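Local coordinates for CRISPR protein (Archaeoglobus fulgidus, PDB 4MJK), which is a Cas5-family CRISPR protein that probably serves as a subunit of an archaeal type I-A Cascade complex, the assembly that carries CRISPR RNA, at residues P181-V186 and G248-Y253; P31-F36 and I69-L74; K135-E140 and V162-V167; E42-D47 and K56-E61. One frame throughout, in Å; residues are numbered along the deposited sequence.

Contact 1 (P181-V186 and G248-Y253); sequences PAEDGV and GDFKAY
Val-186 lays its CG2 methyl over one face of the Phe-250 ring, a CH-pi contact in which the methyl stands 3.7 Å from the ring centroid and 24° off the ring normal. It sits toward the CG side of the ring, 3.4 Å from Phe-250 CG. At the rim, near the ring plane, the backbone oxygen of Asp-184 comes within 3.3 Å of Phe-250 CE1. Two more groups meet the far end of the ring obliquely: Glu-183 CB lies 3.8 Å from Phe-250 CZ, and Pro-181 CG lies 3.9 Å from Phe-250 CE2. What curls the chain around the phenyl group is a type II beta turn from Glu-183 to Val-186, closed by the bond from Val-186 N to Glu-183 O. Gly-185 fills its third position, where the positive phi of 112° suits a glycine and a CB would press on the ring. With an alanine in place of Phe-250, the Val-186 methyl would probably lose the face it rests on and the turn much of its apolar hold on strand 250-255. Water 1 adds a polar link between the two backbones, donating to Asp-184 O and accepting from Asp-249 N at 2.8 Å. Farther out, the Glu-183 chain bends at chi2 (-70°) and carries its carboxylate away from the phenyl ring to a salt bridge with Lys-223 and a hydrogen bond from Leu-227 N. Asp-249 OD2 accepts from Tyr-219 N, while Val-226 and Tyr-228 of strand 225-231 pack on Pro-181.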
loop_
_atom_site.group_PDB
_atom_site.type_symbol
_atom_site.label_atom_id
_atom_site.label_comp_id
_atom_site.label_asym_id
_atom_site.label_seq_id
_atom_site.Cartn_x
_atom_site.Cartn_y
_atom_site.Cartn_z
ATOM N N PRO A 181 23.807 8.749 -9.587
ATOM C CA PRO A 181 24.412 7.615 -10.287
ATOM C C PRO A 181 25.820 7.362 -9.748
ATOM O O PRO A 181 26.597 8.293 -9.522
ATOM C CB PRO A 181 24.436 8.072 -11.750
ATOM C CG PRO A 181 24.445 9.562 -11.686
ATOM C CD PRO A 181 23.726 9.966 -10.421
ATOM N N ALA A 182 26.140 6.100 -9.522
ATOM C CA ALA A 182 27.420 5.739 -8.927
ATOM C C ALA A 182 28.302 5.070 -9.975
ATOM O O ALA A 182 28.490 3.863 -9.954
ATOM C CB ALA A 182 27.199 4.797 -7.735
ATOM N N GLU A 183 28.827 5.847 -10.905
ATOM C CA GLU A 183 29.687 5.289 -11.948
ATOM C C GLU A 183 31.051 5.966 -11.861
ATOM O O GLU A 183 31.237 6.893 -11.078
ATOM C CB GLU A 183 29.062 5.489 -13.331
ATOM C CG GLU A 183 27.659 4.882 -13.484
ATOM C CD GLU A 183 27.654 3.351 -13.492
ATOM O OE1 GLU A 183 28.748 2.731 -13.532
ATOM O OE2 GLU A 183 26.547 2.761 -13.458
ATOM N N ASP A 184 32.010 5.513 -12.655
ATOM C CA ASP A 184 33.355 6.075 -12.558
ATOM C C ASP A 184 33.306 7.569 -12.823
ATOM O O ASP A 184 32.704 8.017 -13.802
ATOM C CB ASP A 184 34.321 5.381 -13.522
ATOM C CG ASP A 184 35.738 5.322 -12.978
ATOM O OD1 ASP A 184 36.255 6.366 -12.533
ATOM O OD2 ASP A 184 36.330 4.222 -12.977
ATOM N N GLY A 185 33.928 8.339 -11.934
ATOM C CA GLY A 185 33.859 9.788 -12.004
ATOM C C GLY A 185 33.068 10.334 -10.833
ATOM O O GLY A 185 33.148 11.521 -10.494
ATOM N N VAL A 186 32.297 9.454 -10.203
ATOM C CA VAL A 186 31.529 9.828 -9.032
ATOM C C VAL A 186 32.022 8.987 -7.875
ATOM O O VAL A 186 32.003 7.763 -7.957
ATOM C CB VAL A 186 30.018 9.591 -9.250
ATOM C CG1 VAL A 186 29.239 9.898 -7.970
ATOM C CG2 VAL A 186 29.507 10.439 -10.407
ATOM N N GLY A 248 35.016 13.842 -14.242
ATOM C CA GLY A 248 34.864 13.013 -15.425
ATOM C C GLY A 248 33.654 13.431 -16.229
ATOM O O GLY A 248 33.481 14.609 -16.496
ATOM N N ASP A 249 32.816 12.470 -16.609
ATOM C CA ASP A 249 31.584 12.769 -17.360
ATOM C C ASP A 249 30.436 13.350 -16.504
ATOM O O ASP A 249 29.335 13.584 -17.014
ATOM C CB ASP A 249 31.071 11.511 -18.076
ATOM C CG ASP A 249 32.135 10.852 -18.943
ATOM O OD1 ASP A 249 32.877 11.585 -19.638
ATOM O OD2 ASP A 249 32.238 9.602 -18.925
ATOM N N PHE A 250 30.685 13.570 -15.214
ATOM C CA PHE A 250 29.611 13.933 -14.297
ATOM C C PHE A 250 29.810 15.309 -13.710
ATOM O O PHE A 250 30.943 15.771 -13.581
ATOM C CB PHE A 250 29.506 12.914 -13.163
ATOM C CG PHE A 250 29.124 11.547 -13.625
ATOM C CD1 PHE A 250 30.102 10.637 -14.017
ATOM C CD2 PHE A 250 27.788 11.173 -13.696
ATOM C CE1 PHE A 250 29.756 9.374 -14.457
ATOM C CE2 PHE A 250 27.429 9.915 -14.138
ATOM C CZ PHE A 250 28.413 9.008 -14.518
ATOM N N LYS A 251 28.696 15.940 -13.345
ATOM C CA LYS A 251 28.686 17.259 -12.737
ATOM C C LYS A 251 27.614 17.279 -11.666
ATOM O O LYS A 251 26.660 16.511 -11.726
ATOM C CB LYS A 251 28.317 18.327 -13.765
ATOM C CG LYS A 251 29.240 18.422 -14.981
ATOM C CD LYS A 251 30.571 19.050 -14.603
ATOM C CE LYS A 251 31.457 19.244 -15.823
ATOM N NZ LYS A 251 32.820 19.648 -15.406
ATOM N N ALA A 252 27.763 18.189 -10.718
ATOM C CA ALA A 252 26.746 18.470 -9.726
ATOM C C ALA A 252 25.942 19.690 -10.163
ATOM O O ALA A 252 26.514 20.679 -10.638
ATOM C CB ALA A 252 27.403 18.733 -8.386
ATOM N N TYR A 253 24.622 19.627 -10.013
ATOM C CA TYR A 253 23.769 20.757 -10.363
ATOM C C TYR A 253 23.106 21.274 -9.106
ATOM O O TYR A 253 22.527 20.502 -8.342
ATOM C CB TYR A 253 22.718 20.364 -11.406
ATOM C CG TYR A 253 23.328 19.959 -12.714
ATOM C CD1 TYR A 253 23.565 20.896 -13.715
ATOM C CD2 TYR A 253 23.708 18.641 -12.947
ATOM C CE1 TYR A 253 24.148 20.527 -14.919
ATOM C CE2 TYR A 253 24.281 18.259 -14.151
ATOM C CZ TYR A 253 24.508 19.212 -15.127
ATOM O OH TYR A 253 25.090 18.839 -16.316
HETATM O O HOH W 1 33.440 9.805 -16.010
#

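Contact 2 (P31-F36 and I69-L74); sequences PPPTTF and IGWKAL
The first turn of helix 33-46 stands beside strand 66-73, with backbones closest at Pro-33 and Ile-69, whose CA atoms are 7.0 Å apart. That spacing is bridged by side chains, and the pyrrolidine ring of Pro-33 does most of the touching. Its CB meets the end of Ile-69, 3.8 Å from Ile-69 CD1, with the CG2 branch of the same isoleucine close by. The CD corner of the ring meets the indole: Pro-33 CD lies 3.9 Å from Trp-71 CH2, an oblique approach to the six-membered ring. Trp-71 holds its CG between the backbone N and the carbonyl carbon (chi1 57°), which folds the indole back along the strand toward the proline. Ile-69 instead sends CG1 away from its backbone N (chi1 176°), and the extended branch carries CD1 between Pro-33 and Phe-36, reaching 4.2 Å from Phe-36 CD2. The contact is wholly apolar and buried close to the centre of the folded chain. Pro-32, at the N-cap, accepts from Phe-36 N through its carbonyl oxygen, fixing the start of the helix. Around this core, Phe-36 stacks on Trp-130 of strand 127-134, the sheet neighbour of 66-73. Tyr-30 meets Trp-71 edge-to-face, and Tyr-201 of strand 196-202 packs on Pro-33, so the helix start packs on both the six-stranded antiparallel sheet and strand 196-202.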
loop_
_atom_site.group_PDB
_atom_site.type_symbol
_atom_site.label_atom_id
_atom_site.label_comp_id
_atom_site.label_asym_id
_atom_site.label_seq_id
_atom_site.Cartn_x
_atom_site.Cartn_y
_atom_site.Cartn_z
ATOM N N PRO A 31 10.696 4.222 -7.072
ATOM C CA PRO A 31 10.319 4.147 -8.486
ATOM C C PRO A 31 11.532 4.437 -9.363
ATOM O O PRO A 31 12.226 5.428 -9.125
ATOM C CB PRO A 31 9.299 5.285 -8.638
ATOM C CG PRO A 31 8.737 5.465 -7.272
ATOM C CD PRO A 31 9.922 5.247 -6.351
ATOM N N PRO A 32 11.798 3.577 -10.353
ATOM C CA PRO A 32 12.926 3.830 -11.261
ATOM C C PRO A 32 12.799 5.166 -11.990
ATOM O O PRO A 32 11.687 5.644 -12.227
ATOM C CB PRO A 32 12.845 2.666 -12.255
ATOM C CG PRO A 32 12.162 1.555 -11.459
ATOM C CD PRO A 32 11.140 2.279 -10.616
ATOM N N PRO A 33 13.938 5.783 -12.331
ATOM C CA PRO A 33 13.884 7.070 -13.036
ATOM C C PRO A 33 13.221 6.981 -14.422
ATOM O O PRO A 33 12.592 7.950 -14.829
ATOM C CB PRO A 33 15.365 7.498 -13.131
ATOM C CG PRO A 33 16.154 6.254 -12.918
ATOM C CD PRO A 33 15.315 5.387 -11.994
ATOM N N THR A 34 13.334 5.860 -15.130
ATOM C CA THR A 34 12.598 5.772 -16.396
ATOM C C THR A 34 11.094 5.679 -16.144
ATOM O O THR A 34 10.290 6.061 -17.001
ATOM C CB THR A 34 13.038 4.615 -17.298
ATOM O OG1 THR A 34 13.025 3.384 -16.562
ATOM C CG2 THR A 34 14.453 4.868 -17.834
ATOM N N THR A 35 10.720 5.170 -14.969
ATOM C CA THR A 35 9.308 5.093 -14.598
ATOM C C THR A 35 8.742 6.493 -14.347
ATOM O O THR A 35 7.644 6.827 -14.810
ATOM C CB THR A 35 9.087 4.156 -13.389
ATOM O OG1 THR A 35 9.523 2.831 -13.740
ATOM C CG2 THR A 35 7.613 4.095 -12.996
ATOM N N PHE A 36 9.502 7.315 -13.629
ATOM C CA PHE A 36 9.129 8.701 -13.408
ATOM C C PHE A 36 9.068 9.451 -14.731
ATOM O O PHE A 36 8.126 10.209 -14.976
ATOM C CB PHE A 36 10.128 9.406 -12.485
ATOM C CG PHE A 36 9.731 10.808 -12.157
ATOM C CD1 PHE A 36 8.925 11.073 -11.054
ATOM C CD2 PHE A 36 10.111 11.859 -12.973
ATOM C CE1 PHE A 36 8.536 12.361 -10.756
ATOM C CE2 PHE A 36 9.724 13.153 -12.676
ATOM C CZ PHE A 36 8.933 13.408 -11.575
ATOM N N ILE A 69 18.739 13.323 -12.836
ATOM C CA ILE A 69 17.506 12.991 -12.144
ATOM C C ILE A 69 17.845 12.298 -10.847
ATOM O O ILE A 69 18.484 11.247 -10.850
ATOM C CB ILE A 69 16.562 12.113 -12.992
ATOM C CG1 ILE A 69 15.323 11.727 -12.165
ATOM C CG2 ILE A 69 17.280 10.876 -13.504
ATOM C CD1 ILE A 69 14.207 11.072 -13.000
ATOM N N GLY A 70 17.454 12.922 -9.742
ATOM C CA GLY A 70 17.689 12.390 -8.406
ATOM C C GLY A 70 16.432 12.575 -7.576
ATOM O O GLY A 70 15.535 13.330 -7.960
ATOM N N TRP A 71 16.358 11.898 -6.435
ATOM C CA TRP A 71 15.167 11.957 -5.611
ATOM C C TRP A 71 15.531 11.613 -4.184
ATOM O O TRP A 71 16.587 11.030 -3.926
ATOM C CB TRP A 71 14.098 10.976 -6.122
ATOM C CG TRP A 71 14.597 9.554 -6.194
ATOM C CD1 TRP A 71 14.456 8.580 -5.242
ATOM C CD2 TRP A 71 15.356 8.966 -7.259
ATOM N NE1 TRP A 71 15.071 7.419 -5.660
ATOM C CE2 TRP A 71 15.635 7.638 -6.895
ATOM C CE3 TRP A 71 15.822 9.444 -8.492
ATOM C CZ2 TRP A 71 16.339 6.770 -7.718
ATOM C CZ3 TRP A 71 16.530 8.576 -9.314
ATOM C CH2 TRP A 71 16.786 7.258 -8.918
ATOM N N LYS A 72 14.653 12.002 -3.261
ATOM C CA LYS A 72 14.813 11.683 -1.854
ATOM C C LYS A 72 13.454 11.663 -1.168
ATOM O O LYS A 72 12.531 12.378 -1.573
ATOM C CB LYS A 72 15.733 12.694 -1.160
ATOM C CG LYS A 72 15.156 14.086 -1.092
ATOM C CD LYS A 72 16.174 15.094 -0.586
ATOM C CE LYS A 72 15.583 16.501 -0.602
ATOM N NZ LYS A 72 16.551 17.565 -0.126
ATOM N N ALA A 73 13.340 10.838 -0.135
ATOM C CA ALA A 73 12.119 10.757 0.655
ATOM C C ALA A 73 12.079 12.001 1.520
ATOM O O ALA A 73 13.121 12.470 1.942
ATOM C CB ALA A 73 12.126 9.496 1.528
ATOM N N LEU A 74 10.885 12.547 1.746
ATOM C CA LEU A 74 10.712 13.681 2.640
ATOM C C LEU A 74 10.221 13.220 4.003
ATOM O O LEU A 74 10.524 13.840 5.017
ATOM C CB LEU A 74 9.721 14.696 2.036
ATOM C CG LEU A 74 10.167 15.238 0.664
ATOM C CD1 LEU A 74 9.111 16.136 0.011
ATOM C CD2 LEU A 74 11.486 15.969 0.800
#

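Contact 3 (K135-E140 and V162-V167); sequences KEEAVE and VKKVKV
Glu-137 and Lys-164 meet at the surface as a long ion pair, and every link between the two segments runs through this one carboxylate and this one ammonium group. The direct charge contact is a long salt bridge, Glu-137 OE2 to Lys-164 NZ at 3.8 Å, too far to serve as a close hydrogen-bonded pair. Shorter hydrogen bonds run through water 2, which donates to Glu-137 OE2 at 2.6 Å and accepts from Lys-164 NZ at 2.8 Å. Charge attraction and solvent bridge thus act together on the same two atoms. The shapes of the two chains make this meeting possible. Glu-137 is extended beyond CG (chi2 175°), whereas Lys-164 runs straight and then bends at chi3 (-62°), swinging NZ over to meet the acid; the two side chains cross at about a right angle. Their backbones remain well apart, the CA atoms of Glu-137 and Lys-164 being 9.5 Å from each other. A second acid, Glu-141, makes a long, weak ion pair with the same ammonium group, so its charge is probably shared between two carboxylates. Segment 135-140 is the link from strand 127-134 to helix 141-144, and Lys-164 belongs to strand 157-170. Strand 2-10 runs between those two strands in the sheet, and its Tyr-4 touches both Glu-137 and Lys-164, so the ion pair reaches across that strand.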
loop_
_atom_site.group_PDB
_atom_site.type_symbol
_atom_site.label_atom_id
_atom_site.label_comp_id
_atom_site.label_asym_id
_atom_site.label_seq_id
_atom_site.Cartn_x
_atom_site.Cartn_y
_atom_site.Cartn_z
ATOM N N LYS A 135 18.722 20.151 -20.342
ATOM C CA LYS A 135 19.603 21.040 -21.094
ATOM C C LYS A 135 18.852 22.306 -21.496
ATOM O O LYS A 135 19.440 23.389 -21.570
ATOM C CB LYS A 135 20.144 20.325 -22.330
ATOM C CG LYS A 135 21.499 20.814 -22.799
ATOM C CD LYS A 135 21.981 19.957 -23.959
ATOM C CE LYS A 135 21.559 18.507 -23.749
ATOM N NZ LYS A 135 21.874 17.660 -24.933
ATOM N N GLU A 136 17.555 22.164 -21.766
ATOM C CA GLU A 136 16.671 23.325 -21.916
ATOM C C GLU A 136 15.275 23.008 -21.399
ATOM O O GLU A 136 15.012 21.892 -20.969
ATOM C CB GLU A 136 16.573 23.763 -23.372
ATOM C CG GLU A 136 15.844 22.783 -24.249
ATOM C CD GLU A 136 16.794 21.902 -25.021
ATOM O OE1 GLU A 136 17.804 22.428 -25.538
ATOM O OE2 GLU A 136 16.536 20.682 -25.109
ATOM N N GLU A 137 14.379 23.987 -21.448
ATOM C CA GLU A 137 13.005 23.766 -21.002
ATOM C C GLU A 137 12.359 22.625 -21.787
ATOM O O GLU A 137 11.916 22.811 -22.921
ATOM C CB GLU A 137 12.181 25.049 -21.130
ATOM C CG GLU A 137 12.604 26.145 -20.159
ATOM C CD GLU A 137 11.868 27.456 -20.381
ATOM O OE1 GLU A 137 12.480 28.399 -20.935
ATOM O OE2 GLU A 137 10.680 27.547 -19.996
ATOM N N ALA A 138 12.306 21.442 -21.182
ATOM C CA ALA A 138 11.828 20.254 -21.885
ATOM C C ALA A 138 10.366 19.916 -21.603
ATOM O O ALA A 138 9.782 19.070 -22.277
ATOM C CB ALA A 138 12.718 19.055 -21.571
ATOM N N VAL A 139 9.773 20.564 -20.607
ATOM C CA VAL A 139 8.378 20.286 -20.290
ATOM C C VAL A 139 7.676 21.470 -19.634
ATOM O O VAL A 139 8.227 22.121 -18.743
ATOM C CB VAL A 139 8.243 19.032 -19.395
ATOM C CG1 VAL A 139 9.085 19.184 -18.139
ATOM C CG2 VAL A 139 6.780 18.772 -19.051
ATOM N N GLU A 140 6.459 21.750 -20.093
ATOM C CA GLU A 140 5.621 22.762 -19.469
ATOM C C GLU A 140 5.469 22.459 -17.984
ATOM O O GLU A 140 5.180 21.328 -17.589
ATOM C CB GLU A 140 4.241 22.812 -20.132
ATOM C CG GLU A 140 4.245 23.234 -21.594
ATOM C CD GLU A 140 4.625 22.098 -22.542
ATOM O OE1 GLU A 140 5.839 21.842 -22.725
ATOM O OE2 GLU A 140 3.707 21.465 -23.109
ATOM N N VAL A 162 5.503 22.037 -7.443
ATOM C CA VAL A 162 6.434 22.047 -8.548
ATOM C C VAL A 162 7.135 23.393 -8.518
ATOM O O VAL A 162 6.492 24.432 -8.345
ATOM C CB VAL A 162 5.730 21.919 -9.915
ATOM C CG1 VAL A 162 6.764 21.899 -11.043
ATOM C CG2 VAL A 162 4.822 20.672 -9.975
ATOM N N LYS A 163 8.451 23.380 -8.683
ATOM C CA LYS A 163 9.208 24.622 -8.762
ATOM C C LYS A 163 10.229 24.524 -9.886
ATOM O O LYS A 163 11.035 23.581 -9.935
ATOM C CB LYS A 163 9.880 24.906 -7.418
ATOM C CG LYS A 163 10.524 26.275 -7.284
ATOM C CD LYS A 163 11.203 26.409 -5.916
ATOM C CE LYS A 163 12.058 27.678 -5.824
ATOM N NZ LYS A 163 11.261 28.929 -6.007
ATOM N N LYS A 164 10.169 25.478 -10.808
ATOM C CA LYS A 164 11.176 25.602 -11.852
ATOM C C LYS A 164 12.307 26.473 -11.305
ATOM O O LYS A 164 12.060 27.553 -10.756
ATOM C CB LYS A 164 10.565 26.222 -13.110
ATOM C CG LYS A 164 11.414 26.105 -14.363
ATOM C CD LYS A 164 10.703 26.725 -15.567
ATOM C CE LYS A 164 9.389 25.998 -15.860
ATOM N NZ LYS A 164 8.558 26.631 -16.939
ATOM N N VAL A 165 13.541 25.996 -11.415
ATOM C CA VAL A 165 14.676 26.701 -10.818
ATOM C C VAL A 165 15.836 26.847 -11.792
ATOM O O VAL A 165 16.031 26.011 -12.671
ATOM C CB VAL A 165 15.204 25.980 -9.559
ATOM C CG1 VAL A 165 14.184 26.042 -8.429
ATOM C CG2 VAL A 165 15.579 24.533 -9.890
ATOM N N LYS A 166 16.598 27.926 -11.639
ATOM C CA LYS A 166 17.852 28.060 -12.360
ATOM C C LYS A 166 18.884 27.228 -11.603
ATOM O O LYS A 166 18.887 27.213 -10.377
ATOM C CB LYS A 166 18.267 29.533 -12.438
ATOM C CG LYS A 166 17.125 30.457 -12.847
ATOM C CD LYS A 166 17.556 31.920 -12.963
ATOM C CE LYS A 166 18.006 32.253 -14.376
ATOM N NZ LYS A 166 16.959 31.910 -15.390
ATOM N N VAL A 167 19.727 26.498 -12.321
ATOM C CA VAL A 167 20.761 25.691 -11.668
ATOM C C VAL A 167 22.177 26.148 -12.041
ATOM O O VAL A 167 22.394 26.717 -13.113
ATOM C CB VAL A 167 20.610 24.174 -11.980
ATOM C CG1 VAL A 167 19.255 23.675 -11.531
ATOM C CG2 VAL A 167 20.807 23.890 -13.465
HETATM O O HOH W 2 9.639 25.319 -19.116
#

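Contact 4 (E42-D47 and K56-E61); sequences EAIAKD and KEIISE
Ile-44 and Ile-58 reach toward each other from two consecutive helices, their side chains crossing at a slant so that the CG2 of each faces the CD1 of the other. The CG2 methyl of Ile-44 meets the end of the longer branch of Ile-58, with Ile-44 CG2 3.9 Å from Ile-58 CD1. In exchange, Ile-44 CD1 lies 4.1 Å from Ile-58 CG2. The pairing is therefore reciprocal, branch methyl against chain end on both sides. The two isoleucines share nearly the same conformation, CG1 beside the backbone N in each (chi1 -68° for Ile-44 and -65° for Ile-58), and it is this that brings both methyls of each residue to the interface. Ile-58 CD1 goes on to the next residue of helix 33-46, resting 4.2 Å from Ala-45 CB; the small alanine lets the isoleucine end settle close to the helix backbone. The arrangement is a helix-helix packing between the C-terminal end of helix 33-46 and the first turn of helix 58-65. Ser-60 OG donates to Glu-57 O at 3.0 Å, tilted 24° from the carbonyl plane, though the chain just before this second helix is modelled with some doubt. Outside the pair, Ala-41 gives Ile-58 another neighbour on the first helix, while Ile-143 of helix 141-144 packs on Ile-44. Since methyl groups alone carry the side-chain contact, residues 42-47 and 56-61 are joined by shape and exclusion of water, without a directional polar bond between these two segments.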
loop_
_atom_site.group_PDB
_atom_site.type_symbol
_atom_site.label_atom_id
_atom_site.label_comp_id
_atom_site.label_asym_id
_atom_site.label_seq_id
_atom_site.Cartn_x
_atom_site.Cartn_y
_atom_site.Cartn_z
ATOM N N GLU A 42 3.693 10.330 -20.391
ATOM C CA GLU A 42 2.254 10.073 -20.449
ATOM C C GLU A 42 1.431 11.342 -20.229
ATOM O O GLU A 42 0.413 11.547 -20.892
ATOM C CB GLU A 42 1.826 9.008 -19.426
ATOM C CG GLU A 42 0.305 8.837 -19.342
ATOM C CD GLU A 42 -0.150 7.634 -18.524
ATOM O OE1 GLU A 42 0.651 7.086 -17.740
ATOM O OE2 GLU A 42 -1.330 7.235 -18.669
ATOM N N ALA A 43 1.857 12.180 -19.288
ATOM C CA ALA A 43 1.115 13.403 -18.981
ATOM C C ALA A 43 1.188 14.379 -20.149
ATOM O O ALA A 43 0.235 15.113 -20.424
ATOM C CB ALA A 43 1.635 14.043 -17.718
ATOM N N ILE A 44 2.324 14.376 -20.836
ATOM C CA ILE A 44 2.505 15.213 -22.015
ATOM C C ILE A 44 1.648 14.708 -23.177
ATOM O O ILE A 44 0.990 15.491 -23.862
ATOM C CB ILE A 44 3.981 15.275 -22.440
ATOM C CG1 ILE A 44 4.807 16.034 -21.396
ATOM C CG2 ILE A 44 4.110 15.939 -23.802
ATOM C CD1 ILE A 44 6.315 15.941 -21.626
ATOM N N ALA A 45 1.651 13.395 -23.383
ATOM C CA ALA A 45 0.882 12.786 -24.461
ATOM C C ALA A 45 -0.614 13.042 -24.310
ATOM O O ALA A 45 -1.280 13.414 -25.273
ATOM C CB ALA A 45 1.159 11.299 -24.543
ATOM N N LYS A 46 -1.135 12.841 -23.102
ATOM C CA LYS A 46 -2.550 13.082 -22.829
ATOM C C LYS A 46 -2.948 14.523 -23.123
ATOM O O LYS A 46 -3.962 14.775 -23.774
ATOM C CB LYS A 46 -2.899 12.736 -21.383
ATOM C CG LYS A 46 -2.974 11.249 -21.107
ATOM C CD LYS A 46 -3.720 10.973 -19.809
ATOM C CE LYS A 46 -4.114 9.511 -19.696
ATOM N NZ LYS A 46 -5.198 9.322 -18.688
ATOM N N ASP A 47 -2.146 15.466 -22.639
ATOM C CA ASP A 47 -2.381 16.880 -22.897
ATOM C C ASP A 47 -2.229 17.203 -24.387
ATOM O O ASP A 47 -1.878 18.320 -24.753
ATOM C CB ASP A 47 -1.419 17.736 -22.066
ATOM C CG ASP A 47 -1.907 19.167 -21.890
ATOM O OD1 ASP A 47 -2.310 19.525 -20.760
ATOM O OD2 ASP A 47 -1.892 19.935 -22.878
ATOM N N LYS A 56 5.186 8.875 -28.937
ATOM C CA LYS A 56 5.847 8.808 -27.622
ATOM C C LYS A 56 6.702 7.564 -27.320
ATOM O O LYS A 56 6.248 6.658 -26.621
ATOM C CB LYS A 56 4.843 9.058 -26.494
ATOM N N GLU A 57 7.947 7.542 -27.798
ATOM C CA GLU A 57 8.532 8.653 -28.534
ATOM C C GLU A 57 9.027 9.774 -27.633
ATOM O O GLU A 57 10.201 10.141 -27.654
ATOM N N ILE A 58 8.120 10.313 -26.829
ATOM C CA ILE A 58 8.413 11.465 -25.984
ATOM C C ILE A 58 9.406 11.124 -24.879
ATOM O O ILE A 58 10.218 11.957 -24.495
ATOM C CB ILE A 58 7.124 12.026 -25.361
ATOM C CG1 ILE A 58 6.214 12.570 -26.463
ATOM C CG2 ILE A 58 7.435 13.113 -24.329
ATOM C CD1 ILE A 58 4.792 12.775 -26.025
ATOM N N ILE A 59 9.344 9.904 -24.366
ATOM C CA ILE A 59 10.240 9.537 -23.282
ATOM C C ILE A 59 11.697 9.549 -23.744
ATOM O O ILE A 59 12.584 9.945 -22.990
ATOM C CB ILE A 59 9.893 8.180 -22.657
ATOM C CG1 ILE A 59 10.543 8.061 -21.279
ATOM C CG2 ILE A 59 10.346 7.048 -23.548
ATOM C CD1 ILE A 59 10.382 6.688 -20.649
ATOM N N SER A 60 11.944 9.130 -24.981
ATOM C CA SER A 60 13.301 9.179 -25.505
ATOM C C SER A 60 13.728 10.627 -25.740
ATOM O O SER A 60 14.907 10.956 -25.604
ATOM C CB SER A 60 13.454 8.330 -26.775
ATOM O OG SER A 60 12.922 8.989 -27.908
ATOM N N GLU A 61 12.771 11.492 -26.068
ATOM C CA GLU A 61 13.057 12.919 -26.207
ATOM C C GLU A 61 13.458 13.530 -24.859
ATOM O O GLU A 61 14.384 14.328 -24.776
ATOM C CB GLU A 61 11.842 13.671 -26.753
ATOM C CG GLU A 61 11.290 13.137 -28.066
ATOM C CD GLU A 61 10.178 14.009 -28.631
ATOM O OE1 GLU A 61 9.660 14.877 -27.889
ATOM O OE2 GLU A 61 9.825 13.826 -29.819
#

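How the contacts relate
From the N terminus, helix 33-46 enters two contacts. Its start meets strand 66-73 in contact 2, and its end meets helix 58-65 in contact 4, whose short loop lies wholly within the longer one of contact 2; Thr-34 and Ile-59 touch between them. Contact 3 follows, closing the excursion from strand 127-134 to strand 157-170, and Val-139 of its first segment packs on Ile-44 of contact 4. Contact 1 comes last, joining the turn before strand 186-193 to strand 250-255, the sheet neighbour of 157-170, where Tyr-253 meets Val-167. None cross; contacts 1, 2 and 3 tie turn, helix and loop to one antiparallel sheet, while contact 4 joins two helices.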